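Local atomic coordinates of adhesion G-protein coupled receptor G6 (Danio rerio, PDB entry 6V55), a protein that probably acts as a cell-surface adhesion receptor in myelination, with a large calcium-binding extracellular region built from several domains. Residues 618-630 against 639-653. Sequence-based numbering, arbitrary orientation.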
ATOM      1  N   THR A 618     -46.003  -3.997  42.360  1.00 53.51           N
ATOM      2  CA  THR A 618     -47.318  -4.400  42.857  1.00 57.91           C
ATOM      3  C   THR A 618     -47.588  -5.868  42.551  1.00 63.46           C
ATOM      4  O   THR A 618     -47.831  -6.674  43.460  1.00 68.58           O
ATOM      5  CB  THR A 618     -48.410  -3.525  42.244  1.00 56.57           C
ATOM      6  OG1 THR A 618     -48.766  -4.053  40.961  1.00 60.10           O
ATOM      7  CG2 THR A 618     -47.921  -2.079  42.087  1.00 52.54           C
ATOM      8  N   ASN A 619     -47.564  -6.225  41.266  1.00 62.29           N
ATOM      9  CA  ASN A 619     -47.556  -7.622  40.869  1.00 63.63           C
ATOM     10  C   ASN A 619     -46.099  -8.011  40.632  1.00 59.19           C
ATOM     11  O   ASN A 619     -45.594  -8.010  39.509  1.00 66.19           O
ATOM     12  CB  ASN A 619     -48.425  -7.841  39.631  1.00 66.41           C
ATOM     13  CG  ASN A 619     -48.661  -9.353  39.308  1.00 72.94           C
ATOM     14  OD1 ASN A 619     -47.997 -10.260  39.845  1.00 75.09           O
ATOM     15  ND2 ASN A 619     -49.639  -9.613  38.435  1.00 75.89           N
ATOM     16  N   PHE A 620     -45.419  -8.347  41.711  1.00 48.57           N
ATOM     17  CA  PHE A 620     -44.174  -9.094  41.618  1.00 43.20           C
ATOM     18  C   PHE A 620     -44.430 -10.434  42.297  1.00 46.31           C
ATOM     19  O   PHE A 620     -44.615 -10.493  43.517  1.00 48.68           O
ATOM     20  CB  PHE A 620     -42.985  -8.350  42.238  1.00 36.01           C
ATOM     21  CG  PHE A 620     -41.669  -9.122  42.148  1.00 30.02           C
ATOM     22  CD1 PHE A 620     -40.914  -9.097  40.979  1.00 28.03           C
ATOM     23  CD2 PHE A 620     -41.213  -9.902  43.228  1.00 27.19           C
ATOM     24  CE1 PHE A 620     -39.705  -9.806  40.883  1.00 28.30           C
ATOM     25  CE2 PHE A 620     -40.020 -10.635  43.136  1.00 26.82           C
ATOM     26  CZ  PHE A 620     -39.261 -10.579  41.959  1.00 27.63           C
ATOM     27  N   ASN A 621     -44.446 -11.504  41.504  1.00 45.86           N
ATOM     28  CA  ASN A 621     -44.617 -12.859  42.014  1.00 48.71           C
ATOM     29  C   ASN A 621     -43.344 -13.684  41.865  1.00 44.06           C
ATOM     30  O   ASN A 621     -43.380 -14.907  41.998  1.00 49.13           O
ATOM     31  CB  ASN A 621     -45.793 -13.542  41.305  1.00 58.91           C
ATOM     32  CG  ASN A 621     -46.504 -14.583  42.180  1.00 66.75           C
ATOM     33  OD1 ASN A 621     -46.207 -14.719  43.373  1.00 68.08           O
ATOM     34  ND2 ASN A 621     -47.445 -15.329  41.581  1.00 68.32           N
ATOM     35  N   GLY A 622     -42.220 -13.046  41.591  1.00 38.89           N
ATOM     36  CA  GLY A 622     -40.983 -13.756  41.338  1.00 40.72           C
ATOM     37  C   GLY A 622     -40.542 -13.603  39.892  1.00 41.34           C
ATOM     38  O   GLY A 622     -41.273 -13.105  39.034  1.00 46.12           O
ATOM     39  N   SER A 623     -39.307 -14.042  39.631  1.00 34.81           N
ATOM     40  CA  SER A 623     -38.693 -13.846  38.320  1.00 30.53           C
ATOM     41  C   SER A 623     -37.570 -14.859  38.132  1.00 29.01           C
ATOM     42  O   SER A 623     -36.876 -15.206  39.096  1.00 33.99           O
ATOM     43  CB  SER A 623     -38.145 -12.416  38.166  1.00 33.83           C
ATOM     44  OG  SER A 623     -38.072 -12.014  36.808  1.00 41.04           O
ATOM     45  N   THR A 624     -37.400 -15.332  36.895  1.00 24.67           N
ATOM     46  CA  THR A 624     -36.277 -16.183  36.511  1.00 26.01           C
ATOM     47  C   THR A 624     -35.621 -15.568  35.289  1.00 27.77           C
ATOM     48  O   THR A 624     -36.312 -15.249  34.319  1.00 32.45           O
ATOM     49  CB  THR A 624     -36.720 -17.619  36.209  1.00 28.36           C
ATOM     50  OG1 THR A 624     -37.176 -18.238  37.420  1.00 37.67           O
ATOM     51  CG2 THR A 624     -35.569 -18.455  35.639  1.00 23.61           C
ATOM     52  N   LEU A 625     -34.300 -15.357  35.354  1.00 27.28           N
ATOM     53  CA  LEU A 625     -33.546 -14.732  34.276  1.00 28.10           C
ATOM     54  C   LEU A 625     -32.358 -15.620  33.950  1.00 28.08           C
ATOM     55  O   LEU A 625     -31.861 -16.345  34.819  1.00 30.16           O
ATOM     56  CB  LEU A 625     -33.049 -13.325  34.644  1.00 29.67           C
ATOM     57  CG  LEU A 625     -34.030 -12.238  35.079  1.00 31.66           C
ATOM     58  CD1 LEU A 625     -34.172 -12.202  36.595  1.00 33.48           C
ATOM     59  CD2 LEU A 625     -33.509 -10.916  34.598  1.00 31.94           C
ATOM     60  N   SER A 626     -31.880 -15.527  32.706  1.00 25.09           N
ATOM     61  CA  SER A 626     -31.029 -16.566  32.144  1.00 25.47           C
ATOM     62  C   SER A 626     -30.102 -15.999  31.075  1.00 26.21           C
ATOM     63  O   SER A 626     -30.513 -15.188  30.241  1.00 21.72           O
ATOM     64  CB  SER A 626     -31.895 -17.677  31.545  1.00 28.40           C
ATOM     65  OG  SER A 626     -31.175 -18.880  31.375  1.00 34.15           O
ATOM     66  N   ALA A 627     -28.853 -16.453  31.090  1.00 28.82           N
ATOM     67  CA  ALA A 627     -27.866 -16.101  30.080  1.00 24.08           C
ATOM     68  C   ALA A 627     -27.509 -17.325  29.243  1.00 30.27           C
ATOM     69  O   ALA A 627     -27.289 -18.416  29.780  1.00 35.33           O
ATOM     70  CB  ALA A 627     -26.609 -15.530  30.730  1.00 20.01           C
ATOM     71  N   PHE A 628     -27.411 -17.134  27.931  1.00 32.59           N
ATOM     72  CA  PHE A 628     -27.217 -18.243  27.006  1.00 37.27           C
ATOM     73  C   PHE A 628     -26.613 -17.705  25.711  1.00 42.45           C
ATOM     74  O   PHE A 628     -26.661 -16.499  25.445  1.00 38.56           O
ATOM     75  CB  PHE A 628     -28.544 -18.983  26.751  1.00 36.37           C
ATOM     76  CG  PHE A 628     -29.527 -18.228  25.873  1.00 36.48           C
ATOM     77  CD1 PHE A 628     -30.269 -17.148  26.376  1.00 34.96           C
ATOM     78  CD2 PHE A 628     -29.731 -18.616  24.551  1.00 38.73           C
ATOM     79  CE1 PHE A 628     -31.183 -16.463  25.577  1.00 33.88           C
ATOM     80  CE2 PHE A 628     -30.638 -17.934  23.736  1.00 38.91           C
ATOM     81  CZ  PHE A 628     -31.368 -16.858  24.254  1.00 36.08           C
ATOM     82  N   ILE A 629     -26.027 -18.618  24.916  1.00 48.24           N
ATOM     83  CA  ILE A 629     -25.535 -18.336  23.563  1.00 47.45           C
ATOM     84  C   ILE A 629     -26.292 -19.209  22.572  1.00 55.10           C
ATOM     85  O   ILE A 629     -26.303 -20.438  22.705  1.00 55.41           O
ATOM     86  CB  ILE A 629     -24.024 -18.586  23.407  1.00 40.10           C
ATOM     87  CG1 ILE A 629     -23.245 -18.196  24.667  1.00 39.94           C
ATOM     88  CG2 ILE A 629     -23.520 -17.830  22.204  1.00 35.85           C
ATOM     89  CD1 ILE A 629     -21.737 -18.408  24.546  1.00 37.65           C
ATOM     90  N   ALA A 630     -26.874 -18.583  21.554  1.00 63.05           N
ATOM     91  CA  ALA A 630     -27.811 -19.271  20.677  1.00 73.20           C
ATOM     92  C   ALA A 630     -27.081 -20.030  19.559  1.00 86.66           C
ATOM     93  O   ALA A 630     -25.869 -20.269  19.609  1.00 89.25           O
ATOM     94  CB  ALA A 630     -28.832 -18.278  20.119  1.00 69.95           C
ATOM     95  N   ASP A 639     -32.136 -14.280  28.431  1.00 36.89           N
ATOM     96  CA  ASP A 639     -33.534 -14.671  28.571  1.00 36.92           C
ATOM     97  C   ASP A 639     -34.071 -14.056  29.862  1.00 35.19           C
ATOM     98  O   ASP A 639     -33.560 -14.348  30.949  1.00 37.69           O
ATOM     99  CB  ASP A 639     -33.635 -16.196  28.608  1.00 43.43           C
ATOM    100  CG  ASP A 639     -35.024 -16.726  28.269  1.00 52.75           C
ATOM    101  OD1 ASP A 639     -36.056 -16.118  28.652  1.00 53.87           O
ATOM    102  OD2 ASP A 639     -35.075 -17.803  27.633  1.00 58.29           O
ATOM    103  N   PHE A 640     -35.113 -13.232  29.751  1.00 32.02           N
ATOM    104  CA  PHE A 640     -35.641 -12.534  30.918  1.00 30.88           C
ATOM    105  C   PHE A 640     -36.780 -13.268  31.615  1.00 40.52           C
ATOM    106  O   PHE A 640     -37.144 -12.895  32.735  1.00 44.69           O
ATOM    107  CB  PHE A 640     -36.140 -11.144  30.521  1.00 25.48           C
ATOM    108  CG  PHE A 640     -35.041 -10.140  30.293  1.00 24.00           C
ATOM    109  CD1 PHE A 640     -34.614  -9.847  28.999  1.00 21.28           C
ATOM    110  CD2 PHE A 640     -34.448  -9.477  31.369  1.00 25.77           C
ATOM    111  CE1 PHE A 640     -33.621  -8.929  28.783  1.00 18.87           C
ATOM    112  CE2 PHE A 640     -33.444  -8.538  31.158  1.00 24.36           C
ATOM    113  CZ  PHE A 640     -33.030  -8.269  29.867  1.00 21.62           C
ATOM    114  N   ASP A 641     -37.377 -14.267  30.977  1.00 44.55           N
ATOM    115  CA  ASP A 641     -38.586 -14.899  31.485  1.00 45.45           C
ATOM    116  C   ASP A 641     -38.367 -16.318  31.964  1.00 40.80           C
ATOM    117  O   ASP A 641     -38.858 -16.691  33.025  1.00 44.89           O
ATOM    118  CB  ASP A 641     -39.669 -14.904  30.399  1.00 53.03           C
ATOM    119  CG  ASP A 641     -40.069 -13.501  29.956  1.00 61.81           C
ATOM    120  OD1 ASP A 641     -39.650 -12.516  30.609  1.00 63.38           O
ATOM    121  OD2 ASP A 641     -40.802 -13.387  28.945  1.00 66.72           O
ATOM    122  N   SER A 642     -37.640 -17.115  31.207  1.00 38.07           N
ATOM    123  CA  SER A 642     -37.476 -18.535  31.451  1.00 36.99           C
ATOM    124  C   SER A 642     -36.012 -18.830  31.751  1.00 31.18           C
ATOM    125  O   SER A 642     -35.160 -17.953  31.674  1.00 24.53           O
ATOM    126  CB  SER A 642     -37.944 -19.332  30.233  1.00 43.66           C
ATOM    127  OG  SER A 642     -37.615 -18.643  29.034  1.00 46.33           O
ATOM    128  N   GLU A 643     -35.731 -20.079  32.111  1.00 36.18           N
ATOM    129  CA  GLU A 643     -34.376 -20.615  32.058  1.00 39.03           C
ATOM    130  C   GLU A 643     -34.167 -21.174  30.653  1.00 43.06           C
ATOM    131  O   GLU A 643     -34.806 -22.159  30.272  1.00 46.05           O
ATOM    132  CB  GLU A 643     -34.162 -21.695  33.116  1.00 39.68           C
ATOM    133  CG  GLU A 643     -32.864 -22.480  32.925  1.00 43.54           C
ATOM    134  CD  GLU A 643     -32.636 -23.569  33.971  1.00 47.91           C
ATOM    135  OE1 GLU A 643     -33.529 -23.818  34.820  1.00 48.17           O
ATOM    136  OE2 GLU A 643     -31.540 -24.175  33.936  1.00 50.10           O
ATOM    137  N   ALA A 644     -33.302 -20.527  29.877  1.00 44.62           N
ATOM    138  CA  ALA A 644     -33.041 -20.944  28.505  1.00 44.49           C
ATOM    139  C   ALA A 644     -32.270 -22.260  28.470  1.00 42.26           C
ATOM    140  O   ALA A 644     -31.629 -22.661  29.444  1.00 43.64           O
ATOM    141  CB  ALA A 644     -32.259 -19.865  27.763  1.00 46.89           C
ATOM    142  N   HIS A 645     -32.337 -22.935  27.323  1.00 44.57           N
ATOM    143  CA  HIS A 645     -31.743 -24.259  27.197  1.00 52.35           C
ATOM    144  C   HIS A 645     -30.228 -24.165  27.063  1.00 54.81           C
ATOM    145  O   HIS A 645     -29.710 -23.335  26.300  1.00 54.57           O
ATOM    146  CB  HIS A 645     -32.337 -25.009  26.003  1.00 57.62           C
ATOM    147  CG  HIS A 645     -31.980 -26.463  25.971  1.00 67.39           C
ATOM    148  ND1 HIS A 645     -31.512 -27.092  24.835  1.00 70.73           N
ATOM    149  CD2 HIS A 645     -32.020 -27.414  26.937  1.00 71.20           C
ATOM    150  CE1 HIS A 645     -31.282 -28.366  25.101  1.00 72.97           C
ATOM    151  NE2 HIS A 645     -31.583 -28.588  26.369  1.00 72.96           N
ATOM    152  N   ASN A 646     -29.538 -25.047  27.803  1.00 55.49           N
ATOM    153  CA  ASN A 646     -28.086 -25.057  28.021  1.00 56.87           C
ATOM    154  C   ASN A 646     -27.589 -23.688  28.493  1.00 54.05           C
ATOM    155  O   ASN A 646     -26.703 -23.073  27.895  1.00 56.11           O
ATOM    156  CB  ASN A 646     -27.325 -25.520  26.769  1.00 60.03           C
ATOM    157  CG  ASN A 646     -27.647 -26.950  26.374  1.00 65.62           C
ATOM    158  OD1 ASN A 646     -27.441 -27.890  27.146  1.00 66.97           O
ATOM    159  ND2 ASN A 646     -28.142 -27.123  25.153  1.00 69.50           N
ATOM    160  N   ALA A 647     -28.203 -23.205  29.572  1.00 47.87           N
ATOM    161  CA  ALA A 647     -27.869 -21.891  30.100  1.00 41.49           C
ATOM    162  C   ALA A 647     -26.512 -21.911  30.788  1.00 39.78           C
ATOM    163  O   ALA A 647     -26.099 -22.915  31.376  1.00 42.07           O
ATOM    164  CB  ALA A 647     -28.935 -21.413  31.081  1.00 40.74           C
ATOM    165  N   LEU A 648     -25.805 -20.788  30.682  1.00 36.58           N
ATOM    166  CA  LEU A 648     -24.528 -20.611  31.363  1.00 34.27           C
ATOM    167  C   LEU A 648     -24.678 -19.944  32.722  1.00 32.18           C
ATOM    168  O   LEU A 648     -23.836 -20.164  33.606  1.00 30.72           O
ATOM    169  CB  LEU A 648     -23.578 -19.780  30.494  1.00 31.48           C
ATOM    170  CG  LEU A 648     -23.499 -20.198  29.020  1.00 27.59           C
ATOM    171  CD1 LEU A 648     -22.603 -19.244  28.255  1.00 22.31           C
ATOM    172  CD2 LEU A 648     -23.001 -21.633  28.894  1.00 28.67           C
ATOM    173  N   ALA A 649     -25.726 -19.139  32.904  1.00 28.23           N
ATOM    174  CA  ALA A 649     -26.035 -18.553  34.202  1.00 21.70           C
ATOM    175  C   ALA A 649     -27.544 -18.394  34.328  1.00 22.42           C
ATOM    176  O   ALA A 649     -28.193 -17.879  33.410  1.00 23.43           O
ATOM    177  CB  ALA A 649     -25.332 -17.213  34.382  1.00 19.62           C
ATOM    178  N   VAL A 650     -28.110 -18.886  35.435  1.00 20.79           N
ATOM    179  CA  VAL A 650     -29.523 -18.710  35.756  1.00 22.75           C
ATOM    180  C   VAL A 650     -29.612 -18.002  37.097  1.00 29.56           C
ATOM    181  O   VAL A 650     -28.927 -18.390  38.054  1.00 32.23           O
ATOM    182  CB  VAL A 650     -30.287 -20.047  35.824  1.00 25.16           C
ATOM    183  CG1 VAL A 650     -31.801 -19.809  35.878  1.00 20.17           C
ATOM    184  CG2 VAL A 650     -29.937 -20.958  34.669  1.00 31.79           C
ATOM    185  N   VAL A 651     -30.449 -16.966  37.168  1.00 27.72           N
ATOM    186  CA  VAL A 651     -30.717 -16.240  38.404  1.00 22.43           C
ATOM    187  C   VAL A 651     -32.219 -16.275  38.637  1.00 27.76           C
ATOM    188  O   VAL A 651     -32.991 -15.780  37.809  1.00 33.24           O
ATOM    189  CB  VAL A 651     -30.208 -14.793  38.341  1.00 17.74           C
ATOM    190  CG1 VAL A 651     -30.654 -14.014  39.574  1.00 15.80           C
ATOM    191  CG2 VAL A 651     -28.692 -14.759  38.197  1.00 20.82           C
ATOM    192  N   THR A 652     -32.634 -16.858  39.753  1.00 31.30           N
ATOM    193  CA  THR A 652     -34.041 -16.947  40.118  1.00 30.89           C
ATOM    194  C   THR A 652     -34.284 -16.106  41.360  1.00 27.27           C
ATOM    195  O   THR A 652     -33.685 -16.361  42.412  1.00 28.22           O
ATOM    196  CB  THR A 652     -34.454 -18.392  40.373  1.00 29.95           C
ATOM    197  OG1 THR A 652     -34.394 -19.117  39.137  1.00 34.36           O
ATOM    198  CG2 THR A 652     -35.871 -18.437  40.926  1.00 25.69           C
ATOM    199  N   LEU A 653     -35.145 -15.112  41.231  1.00 23.72           N
ATOM    200  CA  LEU A 653     -35.488 -14.260  42.358  1.00 22.97           C
ATOM    201  C   LEU A 653     -36.752 -14.795  43.026  1.00 28.71           C
ATOM    202  O   LEU A 653     -37.750 -15.027  42.332  1.00 30.78           O
ATOM    203  CB  LEU A 653     -35.700 -12.820  41.902  1.00 22.93           C
ATOM    204  CG  LEU A 653     -34.660 -12.270  40.908  1.00 23.18           C
ATOM    205  CD1 LEU A 653     -35.074 -10.932  40.312  1.00 19.88           C
ATOM    206  CD2 LEU A 653     -33.298 -12.153  41.564  1.00 20.97           C
TER
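In an antiparallel beta-sheet of the membrane-proximal part of the extracellular region, strand 623-628 is hydrogen-bonded on both edges: S626 N and O pair with D639, while S623, L625 and A627 pair with residues of 648-653. The case illustrates how one strand can serve two neighbours by alternating the direction of its backbone groups. Toward 649-653, L625 N donates to V651 O and V651 N to L625 O, both at 2.8 Å. Register then slips by one residue: A627 N takes A649 O, yet A627 O accepts from L648 N, a classic beta bulge. Toward the other neighbour, S626 N reaches D639 O at 2.7 Å, and D639 N returns to S626 O at 2.6 Å. The same sheet runs on past 649-653 through strand 714-719 to strands 760-765 and 750-752, which lie within the GPS motif, consistent with a GAIN domain. Beyond D639 the chain turns sharply. The carboxylate of D639, its CG anti to the backbone N (chi1 -160°), curls over this turn, where D639 OD1 accepts from D641 N, an Asx turn, and, from above the carboxylate plane, from S642 N at 3.2 Å, an Asx motif. With an alanine in place of D639, the amides of D641 and S642 would probably lose their shared side-chain acceptor, leaving the turn less firmly held. Farther along the loop, A644 N donates to S626 OG at 3.1 Å, and A647 CB lies against the same oxygen. A644 CB sits over one face of the F628 ring, 4.0 Å from its centroid, while D639 N meets the ring edge in plane. L625 CD2 meets F640 CD2 at 3.7 Å, and L625 CD1 reaches L653 CD1; F640 also packs on S600 and T602 of strand 600-603. T624 and T652 run side by side, their OG1 atoms joined by a weak hydrogen bond.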